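Local coordinates for sensor protein (Shewanella oneidensis, PDB 3LIC) that probably senses an extracellular signal through a PDC-fold domain and passes it to a cytoplasmic histidine kinase of a two-component system, at residues R182-I193 / K253-E264. Numbering follows the deposited sequence.
Sequences RLVVLDDQGRLI and KWRVVVMVPKHE
Val184 with Val257 and Leu186 with Arg255 form the hydrogen-bonded pairs that join strands 183-186 and 255-261 as antiparallel neighbours in the five-stranded sheet of this PDC-fold sensor domain. The straightest rung runs from Val257 N to Val184 O (2.7 Å, 174° at the hydrogen); Met259 N to Arg182 O, at 3.2 Å, closes the ladder. Apolar side chains divide between two faces. Leu183 CD1 meets Val256 CG1 at 3.9 Å on the face where helix 2-46 packs against Val256 and Val258, whereas Val184, Leu186 and Val257 lie on the other, where helix 218-226 touches Leu186 and Val257. Trp254 offers one ring face to two CH-pi contacts: Asp187 CA sits over the five-membered ring and Ile193 CD1 over the six-membered ring, 4.2 Å from its centroid; Trp132 adds an edge-to-face ring contact. Polar groups secure both ends. Bent at chi2 and chi3 (72° and 48°), Arg255 curls back to the type I turn 187-190, where NH2 donates to Asp187 O at 3.0 Å within the guanidinium plane, while NH1 donates a hydrogen bond to Leu224 O. At the far end, Arg182 NH2 makes a salt bridge to Glu264 OE2 (2.8 Å), and a water links Arg182 NE to the same oxygen. Asp187 O, accepting from both Gly190 N and Arg255 NH2, thus ties the turn to the neighbouring strand, while the Arg182-Glu264 salt bridge links the start of helix 262-268 to the residue just before strand 183-186.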
loop_
_atom_site.group_PDB
_atom_site.type_symbol
_atom_site.label_atom_id
_atom_site.label_comp_id
_atom_site.label_asym_id
_atom_site.label_seq_id
_atom_site.Cartn_x
_atom_site.Cartn_y
_atom_site.Cartn_z
ATOM N N ARG A 182 5.360 -0.549 16.341
ATOM C CA ARG A 182 4.552 -1.711 16.623
ATOM C C ARG A 182 3.781 -2.353 15.412
ATOM O O ARG A 182 2.944 -3.224 15.649
ATOM C CB ARG A 182 3.512 -1.323 17.632
ATOM C CG ARG A 182 4.012 -0.474 18.754
ATOM C CD ARG A 182 2.816 -0.188 19.650
ATOM N NE ARG A 182 3.323 0.282 20.920
ATOM C CZ ARG A 182 2.634 0.281 22.053
ATOM N NH1 ARG A 182 1.379 -0.187 22.094
ATOM N NH2 ARG A 182 3.213 0.760 23.149
ATOM N N LEU A 183 4.057 -1.947 14.162
ATOM C CA LEU A 183 3.157 -2.302 13.074
ATOM C C LEU A 183 3.915 -3.055 12.035
ATOM O O LEU A 183 5.002 -2.589 11.607
ATOM C CB LEU A 183 2.548 -1.032 12.421
ATOM C CG LEU A 183 1.713 -1.182 11.154
ATOM C CD1 LEU A 183 0.486 -2.031 11.538
ATOM C CD2 LEU A 183 1.204 0.217 10.542
ATOM N N VAL A 184 3.373 -4.206 11.619
ATOM C CA VAL A 184 3.810 -4.776 10.369
ATOM C C VAL A 184 2.551 -5.025 9.521
ATOM O O VAL A 184 1.496 -5.370 10.049
ATOM C CB VAL A 184 4.621 -6.107 10.579
ATOM C CG1 VAL A 184 4.822 -6.867 9.253
ATOM C CG2 VAL A 184 5.917 -5.807 11.155
ATOM N N VAL A 185 2.651 -4.808 8.219
ATOM C CA VAL A 185 1.581 -5.158 7.291
ATOM C C VAL A 185 2.184 -6.093 6.256
ATOM O O VAL A 185 3.280 -5.845 5.732
ATOM C CB VAL A 185 0.966 -3.921 6.556
ATOM C CG1 VAL A 185 -0.242 -4.385 5.689
ATOM C CG2 VAL A 185 0.480 -2.862 7.522
ATOM N N LEU A 186 1.501 -7.177 5.988
ATOM C CA LEU A 186 1.983 -8.170 5.039
ATOM C C LEU A 186 0.892 -8.279 3.979
ATOM O O LEU A 186 -0.262 -8.148 4.309
ATOM C CB LEU A 186 2.074 -9.499 5.757
ATOM C CG LEU A 186 3.030 -9.606 6.925
ATOM C CD1 LEU A 186 2.872 -11.045 7.556
ATOM C CD2 LEU A 186 4.451 -9.382 6.362
ATOM N N ASP A 187 1.244 -8.477 2.718
ATOM C CA ASP A 187 0.258 -8.781 1.730
ATOM C C ASP A 187 -0.250 -10.255 1.905
ATOM O O ASP A 187 0.065 -10.916 2.867
ATOM C CB ASP A 187 0.806 -8.537 0.331
ATOM C CG ASP A 187 1.789 -9.591 -0.110
ATOM O OD1 ASP A 187 1.963 -10.631 0.545
ATOM O OD2 ASP A 187 2.430 -9.381 -1.154
ATOM N N ASP A 188 -1.045 -10.738 0.966
ATOM C CA ASP A 188 -1.674 -12.055 1.083
ATOM C C ASP A 188 -0.633 -13.153 0.884
ATOM O O ASP A 188 -0.867 -14.300 1.273
ATOM C CB ASP A 188 -2.771 -12.219 0.039
ATOM C CG ASP A 188 -2.290 -11.856 -1.343
ATOM O OD1 ASP A 188 -1.857 -10.698 -1.544
ATOM O OD2 ASP A 188 -2.292 -12.726 -2.219
ATOM N N GLN A 189 0.527 -12.813 0.327
ATOM C CA GLN A 189 1.527 -13.835 0.139
ATOM C C GLN A 189 2.491 -13.758 1.284
ATOM O O GLN A 189 3.487 -14.457 1.301
ATOM C CB GLN A 189 2.324 -13.599 -1.151
ATOM C CG GLN A 189 1.492 -13.636 -2.427
ATOM C CD GLN A 189 0.933 -15.048 -2.716
ATOM O OE1 GLN A 189 -0.165 -15.183 -3.261
ATOM N NE2 GLN A 189 1.687 -16.101 -2.343
ATOM N N GLY A 190 2.247 -12.870 2.233
ATOM C CA GLY A 190 3.190 -12.791 3.338
ATOM C C GLY A 190 4.369 -11.888 3.060
ATOM O O GLY A 190 5.290 -11.853 3.831
ATOM N N ARG A 191 4.366 -11.122 1.977
ATOM C CA ARG A 191 5.477 -10.236 1.775
ATOM C C ARG A 191 5.268 -8.871 2.454
ATOM O O ARG A 191 4.152 -8.414 2.616
ATOM C CB ARG A 191 5.770 -10.089 0.274
ATOM C CG ARG A 191 6.272 -11.416 -0.401
ATOM C CD ARG A 191 6.987 -11.150 -1.747
ATOM N NE ARG A 191 6.340 -10.098 -2.551
ATOM C CZ ARG A 191 5.156 -10.230 -3.163
ATOM N NH1 ARG A 191 4.469 -11.364 -3.049
ATOM N NH2 ARG A 191 4.659 -9.230 -3.892
ATOM N N LEU A 192 6.365 -8.228 2.852
ATOM C CA LEU A 192 6.292 -7.001 3.654
ATOM C C LEU A 192 5.666 -5.854 2.880
ATOM O O LEU A 192 6.125 -5.488 1.812
ATOM C CB LEU A 192 7.691 -6.606 4.069
ATOM C CG LEU A 192 8.125 -6.276 5.486
ATOM C CD1 LEU A 192 7.361 -7.024 6.542
ATOM C CD2 LEU A 192 9.624 -6.568 5.553
ATOM N N ILE A 193 4.603 -5.282 3.416
ATOM C CA ILE A 193 4.077 -4.027 2.894
ATOM C C ILE A 193 4.629 -2.924 3.779
ATOM O O ILE A 193 5.115 -1.944 3.292
ATOM C CB ILE A 193 2.565 -3.988 3.024
ATOM C CG1 ILE A 193 1.887 -5.073 2.153
ATOM C CG2 ILE A 193 2.039 -2.598 2.719
ATOM C CD1 ILE A 193 1.801 -4.737 0.776
ATOM N N LYS A 253 -6.887 -10.195 2.119
ATOM C CA LYS A 253 -6.167 -11.205 2.891
ATOM C C LYS A 253 -4.785 -10.694 3.180
ATOM O O LYS A 253 -3.867 -11.459 3.465
ATOM C CB LYS A 253 -6.087 -12.506 2.095
ATOM C CG LYS A 253 -7.420 -13.198 2.075
ATOM C CD LYS A 253 -7.665 -13.722 0.691
ATOM C CE LYS A 253 -8.707 -14.809 0.769
ATOM N NZ LYS A 253 -8.249 -15.653 1.921
ATOM N N TRP A 254 -4.606 -9.385 3.078
ATOM C CA TRP A 254 -3.450 -8.830 3.729
ATOM C C TRP A 254 -3.626 -9.046 5.243
ATOM O O TRP A 254 -4.790 -9.237 5.727
ATOM C CB TRP A 254 -3.314 -7.349 3.423
ATOM C CG TRP A 254 -3.125 -7.054 1.984
ATOM C CD1 TRP A 254 -3.320 -7.908 0.909
ATOM C CD2 TRP A 254 -2.747 -5.784 1.424
ATOM N NE1 TRP A 254 -3.059 -7.233 -0.262
ATOM C CE2 TRP A 254 -2.710 -5.936 0.030
ATOM C CE3 TRP A 254 -2.393 -4.555 1.981
ATOM C CZ2 TRP A 254 -2.385 -4.894 -0.817
ATOM C CZ3 TRP A 254 -2.063 -3.526 1.142
ATOM C CH2 TRP A 254 -2.071 -3.695 -0.240
ATOM N N ARG A 255 -2.467 -9.023 5.941
ATOM C CA ARG A 255 -2.368 -9.084 7.404
ATOM C C ARG A 255 -1.847 -7.804 8.096
ATOM O O ARG A 255 -0.902 -7.155 7.641
ATOM C CB ARG A 255 -1.461 -10.228 7.837
ATOM C CG ARG A 255 -2.187 -11.558 8.156
ATOM C CD ARG A 255 -2.694 -12.244 6.907
ATOM N NE ARG A 255 -1.699 -12.338 5.831
ATOM C CZ ARG A 255 -0.734 -13.249 5.759
ATOM N NH1 ARG A 255 -0.579 -14.139 6.723
ATOM N NH2 ARG A 255 0.100 -13.243 4.715
ATOM N N VAL A 256 -2.413 -7.495 9.252
ATOM C CA VAL A 256 -1.870 -6.448 10.056
ATOM C C VAL A 256 -1.360 -7.159 11.254
ATOM O O VAL A 256 -2.081 -7.978 11.827
ATOM C CB VAL A 256 -2.961 -5.476 10.472
ATOM C CG1 VAL A 256 -2.476 -4.585 11.612
ATOM C CG2 VAL A 256 -3.371 -4.626 9.235
ATOM N N VAL A 257 -0.113 -6.887 11.615
ATOM C CA VAL A 257 0.467 -7.453 12.824
ATOM C C VAL A 257 0.754 -6.339 13.832
ATOM O O VAL A 257 1.461 -5.396 13.510
ATOM C CB VAL A 257 1.809 -8.139 12.512
ATOM C CG1 VAL A 257 2.394 -8.807 13.791
ATOM C CG2 VAL A 257 1.648 -9.134 11.354
ATOM N N VAL A 258 0.195 -6.443 15.029
ATOM C CA VAL A 258 0.549 -5.530 16.139
ATOM C C VAL A 258 1.421 -6.304 17.142
ATOM O O VAL A 258 1.077 -7.395 17.576
ATOM C CB VAL A 258 -0.712 -5.018 16.879
ATOM C CG1 VAL A 258 -0.313 -4.057 18.033
ATOM C CG2 VAL A 258 -1.699 -4.334 15.879
HETATM N N MSE A 259 2.561 -5.752 17.491
HETATM C CA MSE A 259 3.529 -6.438 18.341
HETATM C C MSE A 259 4.123 -5.381 19.245
HETATM O O MSE A 259 4.416 -4.273 18.776
HETATM C CB MSE A 259 4.613 -7.074 17.495
HETATM C CG MSE A 259 5.470 -6.079 16.821
HETATM SE SE MSE A 259 6.190 -6.739 15.100
HETATM C CE MSE A 259 4.879 -5.897 13.946
ATOM N N VAL A 260 4.277 -5.704 20.535
ATOM C CA VAL A 260 4.915 -4.795 21.496
ATOM C C VAL A 260 5.911 -5.610 22.336
ATOM O O VAL A 260 5.660 -6.773 22.651
ATOM C CB VAL A 260 3.853 -4.135 22.403
ATOM C CG1 VAL A 260 4.467 -3.053 23.355
ATOM C CG2 VAL A 260 2.698 -3.569 21.565
ATOM N N PRO A 261 7.077 -5.036 22.648
ATOM C CA PRO A 261 7.997 -5.881 23.454
ATOM C C PRO A 261 7.313 -6.329 24.734
ATOM O O PRO A 261 6.556 -5.573 25.333
ATOM C CB PRO A 261 9.163 -4.966 23.770
ATOM C CG PRO A 261 9.129 -3.890 22.548
ATOM C CD PRO A 261 7.661 -3.731 22.233
ATOM N N LYS A 262 7.537 -7.583 25.114
ATOM C CA LYS A 262 6.922 -8.121 26.312
ATOM C C LYS A 262 7.259 -7.345 27.610
ATOM O O LYS A 262 6.373 -7.152 28.450
ATOM C CB LYS A 262 7.311 -9.606 26.479
ATOM C CG LYS A 262 6.554 -10.236 27.610
ATOM C CD LYS A 262 6.750 -11.748 27.624
ATOM C CE LYS A 262 8.055 -12.111 28.367
ATOM N NZ LYS A 262 8.427 -13.572 28.296
ATOM N N HIS A 263 8.521 -6.941 27.815
ATOM C CA HIS A 263 8.930 -6.202 29.039
ATOM C C HIS A 263 8.027 -5.004 29.256
ATOM O O HIS A 263 7.527 -4.731 30.357
ATOM C CB HIS A 263 10.431 -5.754 28.986
ATOM C CG HIS A 263 10.831 -4.919 27.786
ATOM N ND1 HIS A 263 10.553 -3.566 27.679
ATOM C CD2 HIS A 263 11.588 -5.227 26.697
ATOM C CE1 HIS A 263 11.070 -3.090 26.563
ATOM N NE2 HIS A 263 11.703 -4.074 25.947
ATOM N N GLU A 264 7.841 -4.286 28.154
ATOM C CA GLU A 264 7.050 -3.066 28.100
ATOM C C GLU A 264 5.571 -3.382 28.301
ATOM O O GLU A 264 4.888 -2.680 29.035
ATOM C CB GLU A 264 7.265 -2.357 26.743
ATOM C CG GLU A 264 6.158 -1.398 26.405
ATOM C CD GLU A 264 6.331 -0.665 25.045
ATOM O OE1 GLU A 264 7.397 -0.782 24.372
ATOM O OE2 GLU A 264 5.378 0.063 24.697
HETATM O O HOH W 1 5.767 0.276 21.911
#